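Putative fructosamine-3-kinase (Thermobifida fusca YX, PDB 3F7W) is probably a kinase of the fructosamine kinase family, built on a protein-kinase-like fold and thought to phosphorylate fructosamines or related sugar adducts of amines. Local coordinates at residues S74-Q78 with A207-D211; I191-W196 with A221-L226; L170-V174 with A282-L286; W196-W202 with L226-P232. All coordinates share one frame; numbering follows the deposited sequence.

Interaction 1 of 4, residues S74-Q78 with A207-D211. With EDO (1,2-ethanediol), chain H.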
loop_
_atom_site.group_PDB
_atom_site.type_symbol
_atom_site.label_atom_id
_atom_site.label_comp_id
_atom_site.label_asym_id
_atom_site.label_seq_id
_atom_site.Cartn_x
_atom_site.Cartn_y
_atom_site.Cartn_z
ATOM N N SER A 74 -9.571 -10.000 -8.847
ATOM C CA SER A 74 -9.058 -8.888 -8.073
ATOM C C SER A 74 -9.158 -9.150 -6.571
ATOM O O SER A 74 -10.239 -9.533 -6.061
ATOM C CB SER A 74 -9.841 -7.596 -8.340
ATOM O OG SER A 74 -9.347 -6.559 -7.497
ATOM N N PRO A 75 -8.064 -8.907 -5.839
ATOM C CA PRO A 75 -8.122 -9.002 -4.376
ATOM C C PRO A 75 -8.543 -7.675 -3.707
ATOM O O PRO A 75 -8.475 -7.570 -2.504
ATOM C CB PRO A 75 -6.667 -9.339 -4.002
ATOM C CG PRO A 75 -5.890 -8.655 -5.028
ATOM C CD PRO A 75 -6.709 -8.575 -6.300
ATOM N N VAL A 76 -9.007 -6.693 -4.480
ATOM C CA VAL A 76 -9.295 -5.345 -3.976
ATOM C C VAL A 76 -10.773 -5.252 -3.611
ATOM O O VAL A 76 -11.630 -5.595 -4.432
ATOM C CB VAL A 76 -8.984 -4.281 -5.083
ATOM C CG1 VAL A 76 -9.225 -2.860 -4.564
ATOM C CG2 VAL A 76 -7.554 -4.439 -5.577
ATOM N N PRO A 77 -11.099 -4.720 -2.427
ATOM C CA PRO A 77 -12.544 -4.528 -2.111
ATOM C C PRO A 77 -13.225 -3.512 -3.020
ATOM O O PRO A 77 -12.612 -2.509 -3.432
ATOM C CB PRO A 77 -12.537 -3.977 -0.695
ATOM C CG PRO A 77 -11.198 -4.107 -0.211
ATOM C CD PRO A 77 -10.250 -4.191 -1.360
ATOM N N GLN A 78 -14.513 -3.750 -3.282
ATOM C CA GLN A 78 -15.350 -2.824 -4.011
ATOM C C GLN A 78 -15.788 -1.672 -3.096
ATOM O O GLN A 78 -16.075 -1.876 -1.929
ATOM C CB GLN A 78 -16.597 -3.550 -4.518
ATOM C CG GLN A 78 -16.339 -4.769 -5.394
ATOM C CD GLN A 78 -17.642 -5.393 -5.854
ATOM O OE1 GLN A 78 -18.690 -5.149 -5.254
ATOM N NE2 GLN A 78 -17.590 -6.193 -6.914
ATOM N N ALA A 207 -6.832 -13.951 -1.002
ATOM C CA ALA A 207 -6.794 -12.907 0.023
ATOM C C ALA A 207 -7.313 -11.586 -0.539
ATOM O O ALA A 207 -7.380 -11.384 -1.760
ATOM C CB ALA A 207 -5.389 -12.735 0.581
ATOM N N VAL A 208 -7.683 -10.708 0.366
ATOM C CA VAL A 208 -8.111 -9.352 0.042
ATOM C C VAL A 208 -7.067 -8.351 0.576
ATOM O O VAL A 208 -6.554 -8.489 1.701
ATOM C CB VAL A 208 -9.509 -9.053 0.642
ATOM C CG1 VAL A 208 -9.891 -7.578 0.513
ATOM C CG2 VAL A 208 -10.564 -9.987 -0.007
ATOM N N VAL A 209 -6.766 -7.347 -0.245
ATOM C CA VAL A 209 -5.757 -6.335 0.091
ATOM C C VAL A 209 -6.476 -5.049 0.443
ATOM O O VAL A 209 -7.396 -4.626 -0.260
ATOM C CB VAL A 209 -4.706 -6.128 -1.048
ATOM C CG1 VAL A 209 -4.007 -7.454 -1.365
ATOM C CG2 VAL A 209 -5.332 -5.535 -2.326
ATOM N N ILE A 210 -6.069 -4.439 1.551
ATOM C CA ILE A 210 -6.768 -3.250 2.076
ATOM C C ILE A 210 -5.787 -2.101 2.275
ATOM O O ILE A 210 -4.548 -2.288 2.213
ATOM C CB ILE A 210 -7.528 -3.558 3.383
ATOM C CG1 ILE A 210 -6.568 -4.067 4.464
ATOM C CG2 ILE A 210 -8.709 -4.520 3.145
ATOM C CD1 ILE A 210 -7.118 -3.996 5.910
ATOM N N ASP A 211 -6.332 -0.900 2.478
ATOM C CA ASP A 211 -5.542 0.260 2.795
ATOM C C ASP A 211 -4.428 0.566 1.756
ATOM O O ASP A 211 -3.282 0.815 2.112
ATOM C CB ASP A 211 -4.976 0.117 4.206
ATOM C CG ASP A 211 -6.063 -0.055 5.270
ATOM O OD1 ASP A 211 -7.227 0.392 5.074
ATOM O OD2 ASP A 211 -5.723 -0.650 6.296
HETATM C C1 EDO H . -19.716 -7.015 -2.829
HETATM O O1 EDO H . -19.455 -7.922 -3.899
HETATM C C2 EDO H . -21.209 -6.970 -2.576
HETATM O O2 EDO H . -21.412 -6.756 -1.174
#

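Interaction 2 of 4, residues I191-W196 with A221-L226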
loop_
_atom_site.group_PDB
_atom_site.type_symbol
_atom_site.label_atom_id
_atom_site.label_comp_id
_atom_site.label_asym_id
_atom_site.label_seq_id
_atom_site.Cartn_x
_atom_site.Cartn_y
_atom_site.Cartn_z
ATOM N N ILE A 191 0.521 -1.158 -8.554
ATOM C CA ILE A 191 0.896 -1.675 -7.238
ATOM C C ILE A 191 0.034 -1.139 -6.120
ATOM O O ILE A 191 -0.470 0.006 -6.175
ATOM C CB ILE A 191 2.428 -1.480 -6.912
ATOM C CG1 ILE A 191 2.814 -0.026 -6.605
ATOM C CG2 ILE A 191 3.270 -2.109 -8.051
ATOM C CD1 ILE A 191 4.240 0.122 -5.918
ATOM N N HIS A 192 -0.105 -1.974 -5.093
ATOM C CA HIS A 192 -0.833 -1.636 -3.880
ATOM C C HIS A 192 -0.151 -0.455 -3.116
ATOM O O HIS A 192 -0.820 0.474 -2.662
ATOM C CB HIS A 192 -0.960 -2.894 -3.016
ATOM C CG HIS A 192 -1.644 -2.671 -1.711
ATOM N ND1 HIS A 192 -0.985 -2.150 -0.618
ATOM C CD2 HIS A 192 -2.912 -2.924 -1.308
ATOM C CE1 HIS A 192 -1.831 -2.071 0.398
ATOM N NE2 HIS A 192 -3.006 -2.534 0.005
ATOM N N GLY A 193 1.162 -0.530 -2.952
ATOM C CA GLY A 193 1.966 0.545 -2.376
ATOM C C GLY A 193 2.215 0.489 -0.878
ATOM O O GLY A 193 3.050 1.232 -0.377
ATOM N N ASP A 194 1.481 -0.356 -0.162
ATOM C CA ASP A 194 1.675 -0.581 1.273
ATOM C C ASP A 194 1.317 -2.018 1.662
ATOM O O ASP A 194 0.555 -2.276 2.630
ATOM C CB ASP A 194 0.852 0.425 2.078
ATOM C CG ASP A 194 1.293 0.530 3.534
ATOM O OD1 ASP A 194 2.477 0.264 3.859
ATOM O OD2 ASP A 194 0.430 0.898 4.354
ATOM N N LEU A 195 1.877 -2.979 0.915
ATOM C CA LEU A 195 1.449 -4.355 1.016
ATOM C C LEU A 195 2.267 -5.138 2.028
ATOM O O LEU A 195 3.065 -6.012 1.677
ATOM C CB LEU A 195 1.481 -5.036 -0.365
ATOM C CG LEU A 195 0.684 -6.336 -0.491
ATOM C CD1 LEU A 195 -0.814 -6.040 -0.319
ATOM C CD2 LEU A 195 1.021 -7.078 -1.841
ATOM N N TRP A 196 2.043 -4.847 3.296
ATOM C CA TRP A 196 2.583 -5.675 4.398
ATOM C C TRP A 196 1.456 -6.549 4.950
ATOM O O TRP A 196 0.280 -6.370 4.582
ATOM C CB TRP A 196 3.255 -4.806 5.479
ATOM C CG TRP A 196 2.284 -3.970 6.249
ATOM C CD1 TRP A 196 1.674 -2.842 5.836
ATOM C CD2 TRP A 196 1.801 -4.242 7.567
ATOM N NE1 TRP A 196 0.834 -2.365 6.831
ATOM C CE2 TRP A 196 0.902 -3.213 7.905
ATOM C CE3 TRP A 196 2.076 -5.237 8.508
ATOM C CZ2 TRP A 196 0.235 -3.179 9.132
ATOM C CZ3 TRP A 196 1.421 -5.199 9.723
ATOM C CH2 TRP A 196 0.524 -4.171 10.031
ATOM N N ALA A 221 8.258 -3.842 -5.566
ATOM C CA ALA A 221 7.949 -3.108 -4.343
ATOM C C ALA A 221 6.972 -3.877 -3.475
ATOM O O ALA A 221 7.199 -4.059 -2.282
ATOM C CB ALA A 221 7.390 -1.686 -4.660
ATOM N N ASP A 222 5.876 -4.333 -4.065
ATOM C CA ASP A 222 4.826 -5.004 -3.269
ATOM C C ASP A 222 5.348 -6.310 -2.675
ATOM O O ASP A 222 5.122 -6.619 -1.510
ATOM C CB ASP A 222 3.574 -5.286 -4.129
ATOM C CG ASP A 222 2.606 -4.066 -4.246
ATOM O OD1 ASP A 222 2.795 -3.010 -3.597
ATOM O OD2 ASP A 222 1.629 -4.193 -5.025
ATOM N N LEU A 223 6.062 -7.079 -3.489
ATOM C CA LEU A 223 6.624 -8.348 -3.030
ATOM C C LEU A 223 7.697 -8.130 -1.966
ATOM O O LEU A 223 7.839 -8.938 -1.054
ATOM C CB LEU A 223 7.166 -9.154 -4.211
ATOM C CG LEU A 223 6.150 -10.065 -4.927
ATOM C CD1 LEU A 223 4.812 -9.384 -5.073
ATOM C CD2 LEU A 223 6.691 -10.497 -6.274
ATOM N N ALA A 224 8.446 -7.038 -2.082
ATOM C CA ALA A 224 9.473 -6.712 -1.093
ATOM C C ALA A 224 8.816 -6.287 0.231
ATOM O O ALA A 224 9.360 -6.545 1.290
ATOM C CB ALA A 224 10.402 -5.616 -1.604
HETATM N N MSE A 225 7.652 -5.650 0.159
HETATM C CA MSE A 225 6.925 -5.258 1.366
HETATM C C MSE A 225 6.366 -6.483 2.071
HETATM O O MSE A 225 6.364 -6.542 3.304
HETATM C CB MSE A 225 5.808 -4.247 1.057
HETATM C CG MSE A 225 5.116 -3.693 2.248
HETATM SE SE MSE A 225 6.394 -2.637 3.324
HETATM C CE MSE A 225 5.159 -1.418 4.305
ATOM N N LEU A 226 5.877 -7.452 1.299
ATOM C CA LEU A 226 5.446 -8.738 1.890
ATOM C C LEU A 226 6.603 -9.393 2.652
ATOM O O LEU A 226 6.435 -9.909 3.759
ATOM C CB LEU A 226 4.889 -9.681 0.822
ATOM C CG LEU A 226 3.541 -9.268 0.218
ATOM C CD1 LEU A 226 3.233 -10.209 -0.973
ATOM C CD2 LEU A 226 2.429 -9.285 1.311
HETATM O O HOH W 1 3.789 -2.235 -1.130
#

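Interaction 3 of 4, residues L170-V174 with A282-L286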
loop_
_atom_site.group_PDB
_atom_site.type_symbol
_atom_site.label_atom_id
_atom_site.label_comp_id
_atom_site.label_asym_id
_atom_site.label_seq_id
_atom_site.Cartn_x
_atom_site.Cartn_y
_atom_site.Cartn_z
ATOM N N LEU A 170 24.757 7.508 3.747
ATOM C CA LEU A 170 24.624 6.091 3.388
ATOM C C LEU A 170 23.490 5.878 2.389
ATOM O O LEU A 170 23.660 5.187 1.374
ATOM C CB LEU A 170 24.404 5.220 4.640
ATOM C CG LEU A 170 23.930 3.783 4.391
ATOM C CD1 LEU A 170 24.905 3.016 3.460
ATOM C CD2 LEU A 170 23.692 3.035 5.709
ATOM N N VAL A 171 22.327 6.472 2.646
ATOM C CA VAL A 171 21.214 6.318 1.704
ATOM C C VAL A 171 21.546 7.019 0.379
ATOM O O VAL A 171 21.180 6.543 -0.696
ATOM C CB VAL A 171 19.856 6.803 2.291
ATOM C CG1 VAL A 171 18.738 6.756 1.210
ATOM C CG2 VAL A 171 19.485 5.952 3.494
ATOM N N GLU A 172 22.254 8.133 0.453
ATOM C CA GLU A 172 22.647 8.855 -0.765
ATOM C C GLU A 172 23.623 8.056 -1.640
ATOM O O GLU A 172 23.606 8.202 -2.855
ATOM C CB GLU A 172 23.236 10.219 -0.407
ATOM C CG GLU A 172 22.170 11.199 0.027
ATOM C CD GLU A 172 22.707 12.543 0.466
ATOM O OE1 GLU A 172 23.849 12.613 0.962
ATOM O OE2 GLU A 172 21.956 13.535 0.337
ATOM N N LYS A 173 24.465 7.223 -1.020
ATOM C CA LYS A 173 25.317 6.273 -1.758
ATOM C C LYS A 173 24.499 5.305 -2.610
ATOM O O LYS A 173 24.850 5.028 -3.763
ATOM C CB LYS A 173 26.203 5.466 -0.803
ATOM C CG LYS A 173 27.404 6.209 -0.330
ATOM C CD LYS A 173 28.291 5.364 0.578
ATOM C CE LYS A 173 29.667 6.015 0.740
ATOM N NZ LYS A 173 30.136 5.915 2.138
ATOM N N VAL A 174 23.393 4.799 -2.056
ATOM C CA VAL A 174 22.540 3.906 -2.800
ATOM C C VAL A 174 21.967 4.631 -4.010
ATOM O O VAL A 174 21.975 4.091 -5.116
ATOM C CB VAL A 174 21.383 3.352 -1.923
ATOM C CG1 VAL A 174 20.451 2.460 -2.761
ATOM C CG2 VAL A 174 21.947 2.582 -0.725
ATOM N N ALA A 282 20.013 -0.456 3.726
ATOM C CA ALA A 282 20.807 0.398 2.852
ATOM C C ALA A 282 22.168 -0.239 2.593
ATOM O O ALA A 282 22.602 -0.347 1.450
ATOM C CB ALA A 282 20.979 1.787 3.475
ATOM N N ARG A 283 22.846 -0.673 3.658
ATOM C CA ARG A 283 24.112 -1.390 3.488
ATOM C C ARG A 283 23.986 -2.621 2.590
ATOM O O ARG A 283 24.834 -2.862 1.727
ATOM C CB ARG A 283 24.677 -1.795 4.846
ATOM C CG ARG A 283 25.288 -0.629 5.548
ATOM C CD ARG A 283 25.633 -0.927 6.971
ATOM N NE ARG A 283 26.411 0.186 7.490
ATOM C CZ ARG A 283 26.506 0.505 8.776
ATOM N NH1 ARG A 283 25.886 -0.215 9.713
ATOM N NH2 ARG A 283 27.239 1.556 9.131
ATOM N N ALA A 284 22.920 -3.385 2.809
ATOM C CA ALA A 284 22.647 -4.580 2.021
ATOM C C ALA A 284 22.384 -4.254 0.542
ATOM O O ALA A 284 22.899 -4.932 -0.350
ATOM C CB ALA A 284 21.472 -5.369 2.634
ATOM N N ALA A 285 21.567 -3.234 0.288
ATOM C CA ALA A 285 21.340 -2.749 -1.071
ATOM C C ALA A 285 22.662 -2.386 -1.766
ATOM O O ALA A 285 22.887 -2.714 -2.939
ATOM C CB ALA A 285 20.395 -1.541 -1.060
ATOM N N LEU A 286 23.539 -1.695 -1.051
ATOM C CA LEU A 286 24.809 -1.259 -1.660
ATOM C C LEU A 286 25.669 -2.419 -2.128
ATOM O O LEU A 286 26.364 -2.312 -3.135
ATOM C CB LEU A 286 25.624 -0.402 -0.701
ATOM C CG LEU A 286 25.463 1.107 -0.799
ATOM C CD1 LEU A 286 26.580 1.768 0.020
ATOM C CD2 LEU A 286 25.507 1.573 -2.247
#

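Interaction 4 of 4, residues W196-W202 with L226-P232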
loop_
_atom_site.group_PDB
_atom_site.type_symbol
_atom_site.label_atom_id
_atom_site.label_comp_id
_atom_site.label_asym_id
_atom_site.label_seq_id
_atom_site.Cartn_x
_atom_site.Cartn_y
_atom_site.Cartn_z
ATOM N N TRP A 196 2.043 -4.847 3.296
ATOM C CA TRP A 196 2.583 -5.675 4.398
ATOM C C TRP A 196 1.456 -6.549 4.950
ATOM O O TRP A 196 0.280 -6.370 4.582
ATOM C CB TRP A 196 3.255 -4.806 5.479
ATOM C CG TRP A 196 2.284 -3.970 6.249
ATOM C CD1 TRP A 196 1.674 -2.842 5.836
ATOM C CD2 TRP A 196 1.801 -4.242 7.567
ATOM N NE1 TRP A 196 0.834 -2.365 6.831
ATOM C CE2 TRP A 196 0.902 -3.213 7.905
ATOM C CE3 TRP A 196 2.076 -5.237 8.508
ATOM C CZ2 TRP A 196 0.235 -3.179 9.132
ATOM C CZ3 TRP A 196 1.421 -5.199 9.723
ATOM C CH2 TRP A 196 0.524 -4.171 10.031
ATOM N N ASN A 197 1.807 -7.502 5.822
ATOM C CA ASN A 197 0.882 -8.584 6.195
ATOM C C ASN A 197 -0.454 -8.102 6.797
ATOM O O ASN A 197 -1.492 -8.735 6.596
ATOM C CB ASN A 197 1.551 -9.613 7.137
ATOM C CG ASN A 197 2.051 -8.984 8.429
ATOM O OD1 ASN A 197 1.251 -8.671 9.326
ATOM N ND2 ASN A 197 3.356 -8.790 8.538
ATOM N N GLY A 198 -0.420 -6.960 7.469
ATOM C CA GLY A 198 -1.610 -6.399 8.107
ATOM C C GLY A 198 -2.601 -5.825 7.105
ATOM O O GLY A 198 -3.746 -5.547 7.451
ATOM N N ASN A 199 -2.160 -5.648 5.872
ATOM C CA ASN A 199 -3.038 -5.194 4.787
ATOM C C ASN A 199 -3.461 -6.330 3.856
ATOM O O ASN A 199 -3.987 -6.087 2.777
ATOM C CB ASN A 199 -2.370 -4.039 4.028
ATOM C CG ASN A 199 -2.426 -2.720 4.785
ATOM O OD1 ASN A 199 -3.289 -2.524 5.661
ATOM N ND2 ASN A 199 -1.481 -1.806 4.468
ATOM N N VAL A 200 -3.184 -7.558 4.274
ATOM C CA VAL A 200 -3.614 -8.798 3.605
ATOM C C VAL A 200 -4.590 -9.519 4.530
ATOM O O VAL A 200 -4.237 -9.947 5.647
ATOM C CB VAL A 200 -2.399 -9.689 3.233
ATOM C CG1 VAL A 200 -2.834 -10.978 2.516
ATOM C CG2 VAL A 200 -1.424 -8.861 2.379
ATOM N N LEU A 201 -5.831 -9.600 4.080
ATOM C CA LEU A 201 -6.892 -10.284 4.799
ATOM C C LEU A 201 -7.175 -11.606 4.109
ATOM O O LEU A 201 -7.691 -11.655 2.987
ATOM C CB LEU A 201 -8.163 -9.442 4.841
ATOM C CG LEU A 201 -8.023 -8.049 5.459
ATOM C CD1 LEU A 201 -9.400 -7.443 5.643
ATOM C CD2 LEU A 201 -7.277 -8.093 6.774
ATOM N N TRP A 202 -6.807 -12.677 4.786
ATOM C CA TRP A 202 -6.920 -14.004 4.209
ATOM C C TRP A 202 -8.382 -14.460 4.092
ATOM O O TRP A 202 -9.242 -14.139 4.943
ATOM C CB TRP A 202 -6.070 -14.990 5.003
ATOM C CG TRP A 202 -4.622 -14.721 4.873
ATOM C CD1 TRP A 202 -3.883 -13.846 5.609
ATOM C CD2 TRP A 202 -3.729 -15.319 3.940
ATOM N NE1 TRP A 202 -2.572 -13.871 5.196
ATOM C CE2 TRP A 202 -2.453 -14.767 4.170
ATOM C CE3 TRP A 202 -3.882 -16.275 2.937
ATOM C CZ2 TRP A 202 -1.333 -15.137 3.433
ATOM C CZ3 TRP A 202 -2.761 -16.645 2.195
ATOM C CH2 TRP A 202 -1.501 -16.077 2.455
ATOM N N LEU A 226 5.877 -7.452 1.299
ATOM C CA LEU A 226 5.446 -8.738 1.890
ATOM C C LEU A 226 6.603 -9.393 2.652
ATOM O O LEU A 226 6.435 -9.909 3.759
ATOM C CB LEU A 226 4.889 -9.681 0.822
ATOM C CG LEU A 226 3.541 -9.268 0.218
ATOM C CD1 LEU A 226 3.233 -10.209 -0.973
ATOM C CD2 LEU A 226 2.429 -9.285 1.311
ATOM N N ALA A 227 7.798 -9.319 2.075
ATOM C CA ALA A 227 8.968 -9.886 2.673
ATOM C C ALA A 227 9.422 -9.088 3.905
ATOM O O ALA A 227 9.821 -9.681 4.885
ATOM C CB ALA A 227 10.118 -9.996 1.614
ATOM N N LEU A 228 9.342 -7.762 3.854
ATOM C CA LEU A 228 9.921 -6.929 4.900
ATOM C C LEU A 228 9.378 -7.277 6.294
ATOM O O LEU A 228 10.145 -7.449 7.240
ATOM C CB LEU A 228 9.690 -5.473 4.580
ATOM C CG LEU A 228 10.251 -4.414 5.541
ATOM C CD1 LEU A 228 11.725 -4.612 5.731
ATOM C CD2 LEU A 228 9.990 -3.022 4.983
ATOM N N PHE A 229 8.060 -7.349 6.430
ATOM C CA PHE A 229 7.448 -7.704 7.725
ATOM C C PHE A 229 6.915 -9.132 7.732
ATOM O O PHE A 229 6.319 -9.593 8.709
ATOM C CB PHE A 229 6.372 -6.695 8.101
ATOM C CG PHE A 229 6.914 -5.304 8.210
ATOM C CD1 PHE A 229 7.529 -4.881 9.371
ATOM C CD2 PHE A 229 6.874 -4.453 7.118
ATOM C CE1 PHE A 229 8.086 -3.611 9.446
ATOM C CE2 PHE A 229 7.410 -3.180 7.189
ATOM C CZ PHE A 229 8.030 -2.774 8.375
ATOM N N GLY A 230 7.176 -9.844 6.649
ATOM C CA GLY A 230 6.848 -11.266 6.562
ATOM C C GLY A 230 5.380 -11.461 6.205
ATOM O O GLY A 230 4.578 -10.532 6.300
ATOM N N LEU A 231 5.044 -12.689 5.812
ATOM C CA LEU A 231 3.677 -13.047 5.440
ATOM C C LEU A 231 3.526 -14.533 5.615
ATOM O O LEU A 231 4.447 -15.270 5.265
ATOM C CB LEU A 231 3.419 -12.733 3.972
ATOM C CG LEU A 231 1.978 -12.895 3.469
ATOM C CD1 LEU A 231 1.098 -11.721 3.951
ATOM C CD2 LEU A 231 1.935 -13.057 1.938
ATOM N N PRO A 232 2.365 -14.985 6.112
ATOM C CA PRO A 232 2.131 -16.429 6.108
ATOM C C PRO A 232 2.281 -16.976 4.712
ATOM O O PRO A 232 1.786 -16.360 3.760
ATOM C CB PRO A 232 0.692 -16.545 6.611
ATOM C CG PRO A 232 0.509 -15.283 7.477
ATOM C CD PRO A 232 1.235 -14.233 6.690
HETATM O O HOH W 2 4.734 -7.909 5.317
#

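Interaction 1 of 4, residues S74-Q78 with A207-D211
The carbonyl oxygen of Pro75 is met by one N-H and, more weakly, by a CA-H. Val209 N bonds to Pro75 O at 2.8 Å, with 162° at the hydrogen and the donor tilted 32° from the carbonyl plane. The preceding Val208 CA adds a CA-H...O contact of 3.1 Å to Pro75 O, while its methyl CG1 also lies against that oxygen. The apolar groups pack around this one strong bond. Val209 has CG1 anti to its carbonyl carbon (chi1 -58°), which puts CG2 between its backbone N and carbonyl carbon, where it meets Val76 CG2 at 4.1 Å and the Pro75 ring. Pro77 bears on the residues on each side of Val209: its CG lies 3.8 Å from Val208 CG1 and 4.2 Å from Ile210 CG2. Its CD comes within 3.1 Å of Val209 O, a buried oxygen with no polar partner in the model. Within 74-78, Ser74 OG accepts from Val76 N at 3.0 Å in an ST turn that shapes the backbone just where Pro75 O is presented. Segment 74-78 is consistent with the loop that follows the N-lobe helix of protein kinases, here between helix 57-68 and strand 79-83; 207-211 ends at Asp211, which probably corresponds to their metal-binding aspartate and forms a salt bridge with Lys45. Val76 and Pro77 pack on Leu65 of helix 57-68, Val209 reaches Phe105 of helix 99-114, and Val208 pairs with Leu201 of strand 200-203.

Interaction 2 of 4, residues I191-W196 with A221-L226
Leu195 packs its CD2 methyl on Asp222 CB and Leu226 CG, 3.9 Å from each, while CD1 sits 3.7 Å above the centre of the His192 ring. Holding CG anti to the backbone N (chi1 -163°) directs CD2 to the helix and leaves CD1 over the ring. The carboxylate of Asp222 grips the loop by its backbone: OD2 accepts from His192 N at 2.8 Å and OD1 from Gly193 N at 3.0 Å, the latter nearly straight at 171°, and each oxygen uses its syn lone pair. Water 1 extends the grip, donating to Asp222 OD1 and accepting from Leu195 N at 2.9 Å. Met225, present as selenomethionine, lies along the inverse gamma turn centred on Leu195, CG against Leu195 O and CE 3.2 Å from Asp194 OD1. With an alanine in place of Asp222, the amides of His192 and Gly193 would probably be left without their acceptor and the loop free to shift. His113 also donates to Asp222 OD2, and His192 turns its NE2 to Ile210 O. The His-Gly-Asp sequence is consistent with the catalytic loop of protein kinases, where a helix aspartate likewise ties down its amides; a buried carboxylate met by several N-H donors is likely to be stabilised as the anion.

Interaction 3 of 4, residues L170-V174 with A282-L286
The short helical segments 170-174 and 282-286 run with their N-to-C directions 30° apart and their axes 9.2 Å from each other at closest approach. Ala282 CB is the small surface on which Leu170 rests, its CG and CD2 each 3.7 Å from that methyl. Leu170 CG lies anti to the backbone N (chi1 166°), which carries the branch to the second helix: CD1 reaches Leu286 CD1 at 4.0 Å, and CD2 touches the aliphatic CG of Arg283. One turn on, Leu286 reaches back over the first helix. Its CG meets Val174 CG2 at 3.8 Å, its CD2 lies over the backbone at Val174 CA, and its CD1 packs on Lys173 CB at 3.8 Å, using the aliphatic root of a side chain whose amino end leads away from the contact. Val174 CG1 completes the row beside Ala285 CB. No hydrogen bond crosses, and Lys173 and Arg283 border the contact. This is apolar packing in the helical part of the chain, away from the kinase-like loops, joining helix 165-176 to the C-terminal helix 275-286. Val171, on the side facing away, packs on Ile150 and Leu154 of helix 141-159; Val174, at the flank, also reaches Leu257 and Leu260 of helix 251-270.

Interaction 4 of 4, residues W196-W202 with L226-P232
Asn197 donates through ND2 to Gly230 O at 3.1 Å, linking what is probably the end of the kinase-like catalytic loop, leading into the 200-203/206-209 beta hairpin, to the chain leaving helix 219-229. The bond is bent, with 149° at the hydrogen and the donor 38° above the carbonyl plane. Water 2, 2.8 Å from Gly230 O, probably bonds to it and accepts weakly from Asn197 N, so the side chain directly, and the backbone N through the water, are linked to one oxygen. Replacing Asn197 by an alanine would probably leave Gly230 O to the water and loosen the tie between loop and helix end. Beside the amide, Leu231 has CG anti to its backbone N (chi1 -173°), an orientation that brings CD1 within 3.8 Å of Asn197 CB and against Val200. Val200 CG2 also meets Leu226 CD2 at 4.0 Å. At the hairpin, the Trp202 ring takes Leu231 CG at its edge, near its plane, 4.0 Å from CZ2, and Pro232 CB is also 4.0 Å from Trp202 CZ2. Further out, Gly230, the first residue to leave helical angles, takes a positive phi, which favours glycine, and Trp202 is backed by Ala101 and Ala102 of helix 99-114. Asn199 N and Val200 N bond back to Trp196 O and Asn197 O, fixing the turn, and Gly198 N lies 3.2 Å above one face of the Trp196 ring, offset toward its rim.

Overall arrangement
Interactions 1, 2 and 4 touch one another near the middle of the molecule, whereas interaction 3 stands apart, its centre about 33 Å from that of interaction 1. Interactions 2 and 4 use successive parts of helix 219-229 and share Trp196 and Leu226; interactions 1 and 4 meet through the paired strands 200-203 and 206-209. The two most buried, 1 and 2, differ in polar chemistry: a backbone bond among prolines and valines in the first, a carboxylate holding loop amides in the second. Interaction 4, partly buried, mixes one amide bond and water with packing of a tryptophan on leucine and proline. Interaction 3 is partly buried helix packing without any hydrogen bond across it.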